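Local coordinates for lactococcus lactis MG1363 DpsA (Lactococcus lactis, PDB 1ZS3), which forms a twelve-subunit Dps assembly of the ferritin-like family that binds DNA and probably protects it during oxidative stress, at residues Q66-Y71 with Y152-Q157; D113-F118 with A163-K168. One frame throughout, in Å; residues are numbered along the deposited sequence.

After helices 5-23 and 27-51, the chain enters helix 55-81, which supplies residues 66-71 of contact 1. It then passes helix 90-96 and enters helix 111-138, whose first turns carry residues 113-118 of contact 2. Helix 142-165 and the turn that follows it provide both partners: residues 152-157 close a loop of 80 intervening residues on contact 1, and residues 163-168, which span the helix's C-terminal end, close one of 44 on contact 2. Because the segments alternate along the chain, the two loops cross instead of nesting. Contact 1 ties helix 55-81 to helix 142-165 within the bundle; contact 2 joins the last two bundle helices near its surface, the contact centres lying about 17 Å apart.

Contact 1. Residues Q66-Y71 with Y152-Q157; sequences QREVEY and YGYNLQ
Tyr154 reaches across to Arg67, Glu68 and Tyr71 in a buried, aromatic-centred helix-helix contact within the four-helix bundle of the ferritin-like Dps fold. Helices 55-81 and 142-165 run antiparallel here, the short segments making an angle of 167° with axes 12.2 Å apart, so long side chains must bridge the interval. With its CG anti to the backbone N, Tyr154 extends its ring toward the opposing helix. The guanidinium of Arg67 makes an off-centre cation-pi contact, with CZ 4.8 Å from the Tyr154 ring centroid and the two planes turned 55° apart. Bends at chi2 and chi3 bring the Arg67 chain obliquely against this ring, and a salt bridge from Arg67 NH2 to Glu70 OE1, weak as a hydrogen bond, probably steadies its end. Glu68 OE2 approaches the ring edge near its plane, 4.2 Å from Tyr154 CE2. Although OE2 also comes near Asn155 OD1, no bond joins these two acceptors; the other ends of both groups bond to helix 111-138, Glu68 OE1 to Gln125 and Asn155 ND2 to Asn126. The Tyr71 ring meets Tyr154 obliquely, with planes at 44° and the nearest carbons, Tyr71 CE2 and Tyr154 CD2, 3.9 Å apart.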
# COMPACT_ATOMS: atom_id res chain seq x y z
N GLN A 66 -10.22 -21.36 -6.40
CA GLN A 66 -8.88 -20.81 -6.55
C GLN A 66 -7.87 -21.41 -5.58
O GLN A 66 -6.68 -21.52 -5.90
CB GLN A 66 -8.89 -19.26 -6.42
CG GLN A 66 -7.95 -18.63 -7.46
CD GLN A 66 -6.92 -17.61 -6.87
OE1 GLN A 66 -5.73 -17.63 -7.26
NE2 GLN A 66 -7.41 -16.72 -5.97
N ARG A 67 -8.36 -21.84 -4.41
CA ARG A 67 -7.50 -22.43 -3.43
C ARG A 67 -7.13 -23.85 -3.83
O ARG A 67 -6.03 -24.33 -3.51
CB ARG A 67 -8.15 -22.44 -2.04
CG ARG A 67 -8.53 -21.07 -1.46
CD ARG A 67 -7.38 -20.16 -1.02
NE ARG A 67 -7.06 -20.47 0.37
CZ ARG A 67 -5.95 -21.08 0.80
NH1 ARG A 67 -5.80 -21.33 2.11
NH2 ARG A 67 -4.98 -21.43 -0.05
N GLU A 68 -8.06 -24.55 -4.48
CA GLU A 68 -7.81 -25.94 -4.89
C GLU A 68 -6.78 -25.95 -6.02
O GLU A 68 -5.91 -26.80 -6.02
CB GLU A 68 -9.12 -26.63 -5.27
CG GLU A 68 -10.13 -26.81 -4.11
CD GLU A 68 -9.99 -28.08 -3.28
OE1 GLU A 68 -10.57 -29.10 -3.68
OE2 GLU A 68 -9.34 -28.06 -2.21
N VAL A 69 -6.80 -24.99 -6.91
CA VAL A 69 -5.76 -24.84 -7.92
C VAL A 69 -4.43 -24.40 -7.30
O VAL A 69 -3.38 -24.73 -7.82
CB VAL A 69 -6.19 -23.78 -8.93
CG1 VAL A 69 -5.05 -23.42 -9.92
CG2 VAL A 69 -7.43 -24.24 -9.67
N GLU A 70 -4.51 -23.61 -6.25
CA GLU A 70 -3.35 -23.14 -5.54
C GLU A 70 -2.59 -24.29 -4.89
O GLU A 70 -1.36 -24.29 -4.86
CB GLU A 70 -3.76 -22.15 -4.47
CG GLU A 70 -3.39 -20.69 -4.73
CD GLU A 70 -4.00 -19.74 -3.68
OE1 GLU A 70 -3.62 -19.82 -2.47
OE2 GLU A 70 -4.87 -18.94 -4.06
N TYR A 71 -3.34 -25.23 -4.33
CA TYR A 71 -2.79 -26.40 -3.71
C TYR A 71 -2.32 -27.37 -4.80
O TYR A 71 -1.38 -28.12 -4.59
CB TYR A 71 -3.82 -27.06 -2.76
CG TYR A 71 -3.85 -26.41 -1.41
CD1 TYR A 71 -2.72 -26.38 -0.63
CD2 TYR A 71 -5.00 -25.79 -0.92
CE1 TYR A 71 -2.72 -25.78 0.58
CE2 TYR A 71 -5.00 -25.18 0.31
CZ TYR A 71 -3.84 -25.17 1.04
OH TYR A 71 -3.75 -24.57 2.28
N TYR A 152 -4.96 -30.85 4.47
CA TYR A 152 -5.82 -31.53 5.38
C TYR A 152 -6.59 -30.56 6.26
O TYR A 152 -7.80 -30.70 6.39
CB TYR A 152 -4.97 -32.44 6.24
CG TYR A 152 -5.74 -33.11 7.33
CD1 TYR A 152 -5.43 -32.86 8.66
CD2 TYR A 152 -6.81 -33.93 7.02
CE1 TYR A 152 -6.16 -33.45 9.67
CE2 TYR A 152 -7.56 -34.52 8.02
CZ TYR A 152 -7.21 -34.26 9.34
OH TYR A 152 -7.90 -34.79 10.35
N GLY A 153 -5.90 -29.58 6.85
CA GLY A 153 -6.53 -28.64 7.76
C GLY A 153 -7.43 -27.65 7.02
O GLY A 153 -8.45 -27.28 7.55
N TYR A 154 -7.06 -27.25 5.82
CA TYR A 154 -7.92 -26.40 5.01
C TYR A 154 -9.24 -27.09 4.65
O TYR A 154 -10.30 -26.49 4.74
CB TYR A 154 -7.23 -25.99 3.74
CG TYR A 154 -8.15 -25.25 2.81
CD1 TYR A 154 -8.55 -23.92 3.08
CD2 TYR A 154 -8.65 -25.85 1.65
CE1 TYR A 154 -9.36 -23.23 2.21
CE2 TYR A 154 -9.48 -25.16 0.78
CZ TYR A 154 -9.84 -23.85 1.08
OH TYR A 154 -10.67 -23.18 0.24
N ASN A 155 -9.17 -28.36 4.28
CA ASN A 155 -10.36 -29.17 3.98
C ASN A 155 -11.28 -29.24 5.23
O ASN A 155 -12.45 -29.03 5.13
CB ASN A 155 -9.96 -30.59 3.51
CG ASN A 155 -9.59 -30.65 1.95
OD1 ASN A 155 -9.36 -29.62 1.34
ND2 ASN A 155 -9.51 -31.88 1.53
N LEU A 156 -10.73 -29.50 6.40
CA LEU A 156 -11.53 -29.58 7.64
C LEU A 156 -12.28 -28.28 7.94
O LEU A 156 -13.38 -28.29 8.48
CB LEU A 156 -10.64 -29.85 8.84
CG LEU A 156 -10.84 -31.20 9.51
CD1 LEU A 156 -11.14 -32.23 8.49
CD2 LEU A 156 -9.60 -31.55 10.34
N GLN A 157 -11.66 -27.17 7.58
CA GLN A 157 -12.18 -25.84 7.80
C GLN A 157 -13.30 -25.61 6.85
O GLN A 157 -14.37 -25.20 7.28
CB GLN A 157 -11.05 -24.87 7.53
CG GLN A 157 -11.25 -23.45 7.85
CD GLN A 157 -10.14 -22.62 7.21
OE1 GLN A 157 -8.96 -23.00 7.24
NE2 GLN A 157 -10.52 -21.53 6.56

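Contact 2. Residues D113-F118 with A163-K168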
# COMPACT_ATOMS: atom_id res chain seq x y z
N ASP A 113 -28.38 -27.81 -1.48
CA ASP A 113 -27.93 -29.12 -1.95
C ASP A 113 -26.52 -29.06 -2.55
O ASP A 113 -25.78 -30.02 -2.41
CB ASP A 113 -28.90 -29.74 -2.99
CG ASP A 113 -30.30 -30.14 -2.37
OD1 ASP A 113 -30.31 -30.72 -1.26
OD2 ASP A 113 -31.40 -29.92 -2.92
N LEU A 114 -26.15 -27.98 -3.23
CA LEU A 114 -24.77 -27.87 -3.71
C LEU A 114 -23.81 -27.93 -2.54
O LEU A 114 -22.82 -28.63 -2.59
CB LEU A 114 -24.60 -26.56 -4.46
CG LEU A 114 -25.32 -26.53 -5.81
CD1 LEU A 114 -25.67 -25.12 -6.14
CD2 LEU A 114 -24.42 -27.12 -6.89
N LEU A 115 -24.13 -27.20 -1.47
CA LEU A 115 -23.23 -27.13 -0.31
C LEU A 115 -23.06 -28.48 0.29
O LEU A 115 -21.94 -28.89 0.59
CB LEU A 115 -23.75 -26.16 0.72
CG LEU A 115 -23.04 -24.80 0.61
CD1 LEU A 115 -23.21 -24.15 -0.74
CD2 LEU A 115 -23.50 -23.88 1.69
N GLU A 116 -24.17 -29.18 0.44
CA GLU A 116 -24.18 -30.52 1.02
C GLU A 116 -23.34 -31.53 0.21
O GLU A 116 -22.68 -32.39 0.78
CB GLU A 116 -25.62 -30.98 1.15
CG GLU A 116 -25.83 -31.94 2.30
CD GLU A 116 -27.28 -32.00 2.73
OE1 GLU A 116 -27.65 -31.32 3.73
OE2 GLU A 116 -28.04 -32.71 2.01
N SER A 117 -23.33 -31.39 -1.11
CA SER A 117 -22.52 -32.23 -1.96
C SER A 117 -21.04 -31.95 -1.79
O SER A 117 -20.23 -32.87 -1.95
CB SER A 117 -22.92 -32.03 -3.40
OG SER A 117 -22.22 -30.95 -3.97
N PHE A 118 -20.69 -30.71 -1.43
CA PHE A 118 -19.30 -30.36 -1.22
C PHE A 118 -18.82 -30.80 0.12
O PHE A 118 -17.64 -31.05 0.25
CB PHE A 118 -19.08 -28.88 -1.42
CG PHE A 118 -19.11 -28.47 -2.85
CD1 PHE A 118 -18.27 -29.04 -3.77
CD2 PHE A 118 -20.01 -27.53 -3.29
CE1 PHE A 118 -18.31 -28.66 -5.10
CE2 PHE A 118 -20.06 -27.16 -4.61
CZ PHE A 118 -19.22 -27.72 -5.52
N ALA A 163 -20.86 -26.51 6.62
CA ALA A 163 -21.80 -27.06 7.54
C ALA A 163 -22.49 -25.93 8.33
O ALA A 163 -23.70 -25.93 8.42
CB ALA A 163 -21.14 -28.02 8.45
N GLY A 164 -21.74 -24.95 8.85
CA GLY A 164 -22.32 -23.80 9.53
C GLY A 164 -23.27 -22.97 8.66
O GLY A 164 -24.26 -22.36 9.11
N ASP A 165 -22.96 -22.87 7.38
CA ASP A 165 -23.72 -22.04 6.45
C ASP A 165 -25.07 -22.68 6.16
O ASP A 165 -25.94 -22.02 5.64
CB ASP A 165 -22.95 -21.86 5.13
CG ASP A 165 -23.32 -20.62 4.40
OD1 ASP A 165 -23.68 -19.65 5.08
OD2 ASP A 165 -23.28 -20.51 3.15
N LEU A 166 -25.21 -23.98 6.43
CA LEU A 166 -26.49 -24.69 6.27
C LEU A 166 -27.18 -24.83 7.64
O LEU A 166 -28.20 -25.50 7.77
CB LEU A 166 -26.25 -26.11 5.69
CG LEU A 166 -25.67 -26.24 4.26
CD1 LEU A 166 -25.32 -27.66 3.96
CD2 LEU A 166 -26.65 -25.72 3.24
N GLY A 167 -26.63 -24.16 8.65
CA GLY A 167 -27.24 -24.09 9.97
C GLY A 167 -26.83 -25.26 10.84
O GLY A 167 -27.31 -25.41 11.94
N LYS A 168 -25.96 -26.09 10.31
CA LYS A 168 -25.57 -27.37 10.95
C LYS A 168 -24.22 -27.27 11.66
O LYS A 168 -23.34 -26.51 11.29
CB LYS A 168 -25.50 -28.52 9.91
CG LYS A 168 -26.76 -28.67 8.99
CD LYS A 168 -27.28 -30.14 8.87
CE LYS A 168 -28.10 -30.41 7.59
NZ LYS A 168 -29.25 -29.46 7.47
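The carbonyl oxygen of Ala163 is gripped by two backbone N-H groups, those of Leu166 and Lys168, which reach it from opposite faces of its plane. The longer-range of these bonds, Lys168 N to Ala163 O at 3.0 Å, combines with Gly167 N to Gly164 O in a Schellman motif that ends helix 142-165, with Gly167 at positive phi as its C-prime residue. This turn directs Leu166 against the first turns of helix 111-138. Both methyls of Leu166, CD1 and CD2, rest against Leu115 CB, each 3.9 Å away, and Leu166 CD1 also lies 4.0 Å from Glu116 N. Leu115 CD2 also touches the carboxylate of Asp165, 3.7 Å from OD2, where the apolar contact gives way to a polar group, while Leu162 and Ile119 extend the packing around the leucines. Shortening Leu166 to alanine removes both methyls, which would probably leave Leu115 CB uncovered on this side and open a gap beside helix 111-138. At the margin, Glu116 is extended beyond CG, its OE1 4.0 Å from Lys168 CE and 4.5 Å from Lys168 NZ, too far for a salt bridge. Thus apolar contact between leucines joins the turn that ends helix 142-165 to helix 111-138, with opposite charges probably adding only a modest electrostatic attraction.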